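Heroin esterase (Rhodococcus sp., PDB 1LZL) probably hydrolyses acetyl esters such as those of heroin, as a serine esterase of the alpha/beta hydrolase fold. Local coordinates at residues 268-273 with 278-283. Sequence-based numbering, arbitrary orientation.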
loop_
_atom_site.group_PDB
_atom_site.type_symbol
_atom_site.label_atom_id
_atom_site.label_comp_id
_atom_site.label_asym_id
_atom_site.label_seq_id
_atom_site.Cartn_x
_atom_site.Cartn_y
_atom_site.Cartn_z
ATOM N N GLU A 268 -12.448 -9.686 -3.922
ATOM C CA GLU A 268 -12.305 -10.631 -5.032
ATOM C C GLU A 268 -10.889 -11.122 -5.220
ATOM O O GLU A 268 -10.671 -12.285 -5.528
ATOM C CB GLU A 268 -12.775 -9.956 -6.364
ATOM C CG GLU A 268 -14.282 -9.798 -6.387
ATOM C CD GLU A 268 -14.838 -9.079 -7.612
ATOM O OE1 GLU A 268 -14.041 -8.664 -8.513
ATOM O OE2 GLU A 268 -16.080 -8.924 -7.654
ATOM N N TYR A 269 -9.911 -10.235 -5.026
ATOM C CA TYR A 269 -8.511 -10.696 -5.181
ATOM C C TYR A 269 -8.155 -11.685 -4.097
ATOM O O TYR A 269 -7.507 -12.717 -4.321
ATOM C CB TYR A 269 -7.586 -9.504 -5.125
ATOM C CG TYR A 269 -6.173 -9.728 -5.631
ATOM C CD1 TYR A 269 -5.953 -9.982 -6.976
ATOM C CD2 TYR A 269 -5.057 -9.668 -4.769
ATOM C CE1 TYR A 269 -4.667 -10.182 -7.453
ATOM C CE2 TYR A 269 -3.759 -9.850 -5.245
ATOM C CZ TYR A 269 -3.594 -10.107 -6.608
ATOM O OH TYR A 269 -2.306 -10.303 -7.102
ATOM N N ALA A 270 -8.575 -11.404 -2.845
ATOM C CA ALA A 270 -8.327 -12.308 -1.735
ATOM C C ALA A 270 -8.961 -13.675 -1.993
ATOM O O ALA A 270 -8.335 -14.722 -1.725
ATOM C CB ALA A 270 -8.885 -11.734 -0.433
ATOM N N LEU A 271 -10.197 -13.654 -2.492
ATOM C CA LEU A 271 -10.874 -14.925 -2.781
ATOM C C LEU A 271 -10.122 -15.690 -3.847
ATOM O O LEU A 271 -9.910 -16.897 -3.729
ATOM C CB LEU A 271 -12.348 -14.638 -3.153
ATOM C CG LEU A 271 -13.141 -15.865 -3.597
ATOM C CD1 LEU A 271 -13.226 -16.879 -2.466
ATOM C CD2 LEU A 271 -14.539 -15.438 -4.104
ATOM N N ARG A 272 -9.667 -15.027 -4.926
ATOM C CA ARG A 272 -8.942 -15.733 -5.966
ATOM C C ARG A 272 -7.593 -16.199 -5.467
ATOM O O ARG A 272 -7.134 -17.285 -5.855
ATOM C CB ARG A 272 -8.791 -14.815 -7.170
ATOM C CG ARG A 272 -10.153 -14.637 -7.849
ATOM C CD ARG A 272 -10.087 -13.512 -8.884
ATOM N NE ARG A 272 -8.972 -13.753 -9.708
ATOM C CZ ARG A 272 -7.974 -13.343 -10.403
ATOM N NH1 ARG A 272 -7.686 -12.059 -10.509
ATOM N NH2 ARG A 272 -7.269 -14.301 -10.999
ATOM N N LEU A 273 -6.918 -15.458 -4.584
ATOM C CA LEU A 273 -5.695 -15.997 -4.012
ATOM C C LEU A 273 -5.970 -17.300 -3.258
ATOM O O LEU A 273 -5.265 -18.317 -3.423
ATOM C CB LEU A 273 -5.079 -14.942 -3.068
ATOM C CG LEU A 273 -4.382 -13.723 -3.643
ATOM C CD1 LEU A 273 -4.131 -12.711 -2.514
ATOM C CD2 LEU A 273 -3.042 -14.050 -4.303
ATOM N N VAL A 278 -3.233 -20.107 -2.018
ATOM C CA VAL A 278 -2.459 -19.204 -1.198
ATOM C C VAL A 278 -3.111 -19.074 0.184
ATOM O O VAL A 278 -4.360 -19.014 0.279
ATOM C CB VAL A 278 -2.347 -17.819 -1.846
ATOM C CG1 VAL A 278 -1.476 -16.903 -0.968
ATOM C CG2 VAL A 278 -1.736 -17.937 -3.231
ATOM N N SER A 279 -2.342 -19.036 1.249
ATOM C CA SER A 279 -2.843 -18.782 2.592
ATOM C C SER A 279 -3.209 -17.285 2.688
ATOM O O SER A 279 -2.315 -16.440 2.475
ATOM C CB SER A 279 -1.849 -19.166 3.663
ATOM O OG SER A 279 -2.364 -18.934 4.969
ATOM N N VAL A 280 -4.470 -16.984 2.991
ATOM C CA VAL A 280 -4.892 -15.575 3.049
ATOM C C VAL A 280 -5.695 -15.307 4.320
ATOM O O VAL A 280 -6.534 -16.116 4.716
ATOM C CB VAL A 280 -5.738 -15.199 1.830
ATOM C CG1 VAL A 280 -6.112 -13.700 1.829
ATOM C CG2 VAL A 280 -5.025 -15.533 0.529
ATOM N N GLU A 281 -5.462 -14.156 4.929
ATOM C CA GLU A 281 -6.362 -13.552 5.903
ATOM C C GLU A 281 -7.028 -12.386 5.181
ATOM O O GLU A 281 -6.339 -11.496 4.683
ATOM C CB GLU A 281 -5.610 -13.015 7.125
ATOM C CG GLU A 281 -6.559 -12.406 8.147
ATOM C CD GLU A 281 -5.976 -12.230 9.525
ATOM O OE1 GLU A 281 -4.739 -12.448 9.730
ATOM O OE2 GLU A 281 -6.726 -11.868 10.421
ATOM N N LEU A 282 -8.348 -12.448 5.120
ATOM C CA LEU A 282 -9.155 -11.402 4.496
ATOM C C LEU A 282 -10.025 -10.757 5.576
ATOM O O LEU A 282 -10.677 -11.492 6.329
ATOM C CB LEU A 282 -10.061 -11.968 3.383
ATOM C CG LEU A 282 -11.162 -11.005 2.882
ATOM C CD1 LEU A 282 -10.573 -9.745 2.241
ATOM C CD2 LEU A 282 -12.036 -11.776 1.896
ATOM N N HIS A 283 -10.013 -9.444 5.725
ATOM C CA HIS A 283 -10.875 -8.801 6.706
ATOM C C HIS A 283 -11.490 -7.545 6.113
ATOM O O HIS A 283 -10.752 -6.588 5.819
ATOM C CB HIS A 283 -10.040 -8.489 7.942
ATOM C CG HIS A 283 -10.887 -8.284 9.164
ATOM N ND1 HIS A 283 -10.314 -8.245 10.422
ATOM C CD2 HIS A 283 -12.209 -8.120 9.330
ATOM C CE1 HIS A 283 -11.279 -8.055 11.307
ATOM N NE2 HIS A 283 -12.458 -7.980 10.688
#
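In the last beta-alpha-beta crossover of this alpha/beta hydrolase, helix 263-275 runs back along one face of the sheet and packs against the strand it leads into, with Ala-270 and Leu-273 meeting Val-278, Val-280 and Leu-282. The two short axes run nearly antiparallel, at 156°, and approach to 8.8 Å, a separation bridged largely by apolar side chains. Ala-270 meets the strand through its CB: Leu-282 lies alongside this methyl from its own CB to both branches, with CD1 nearest at 3.7 Å, while Val-280 CG1 comes in from a separate direction, at 4.1 Å. One turn on, Leu-273 offers its CB rather than its branched tip, and Val-280 CG2 rests on it at 3.6 Å. The two methyls of Val-280 thus divide the helix face between them, because chi1 of -176° sets CG1 opposite the backbone N and leaves CG2 beside it. Where the chain turns back, Val-278 N donates to Leu-273 O over 3.1 Å, joining the last turns of the helix to the loop just before strand 280-285, and the Val-278 side chain packs beside Leu-273, CB to CB at 4.2 Å. Around this apolar seam, Leu-282 also touches Ile-267 and Val-280 touches Leu-274, while Leu-273 reaches Thr-252 on the adjoining parallel strand 252-257. Strand 280-285 closes this edge of the sheet, and its alternate residues Glu-281 and His-283 meet helix 299-315 on the opposite face.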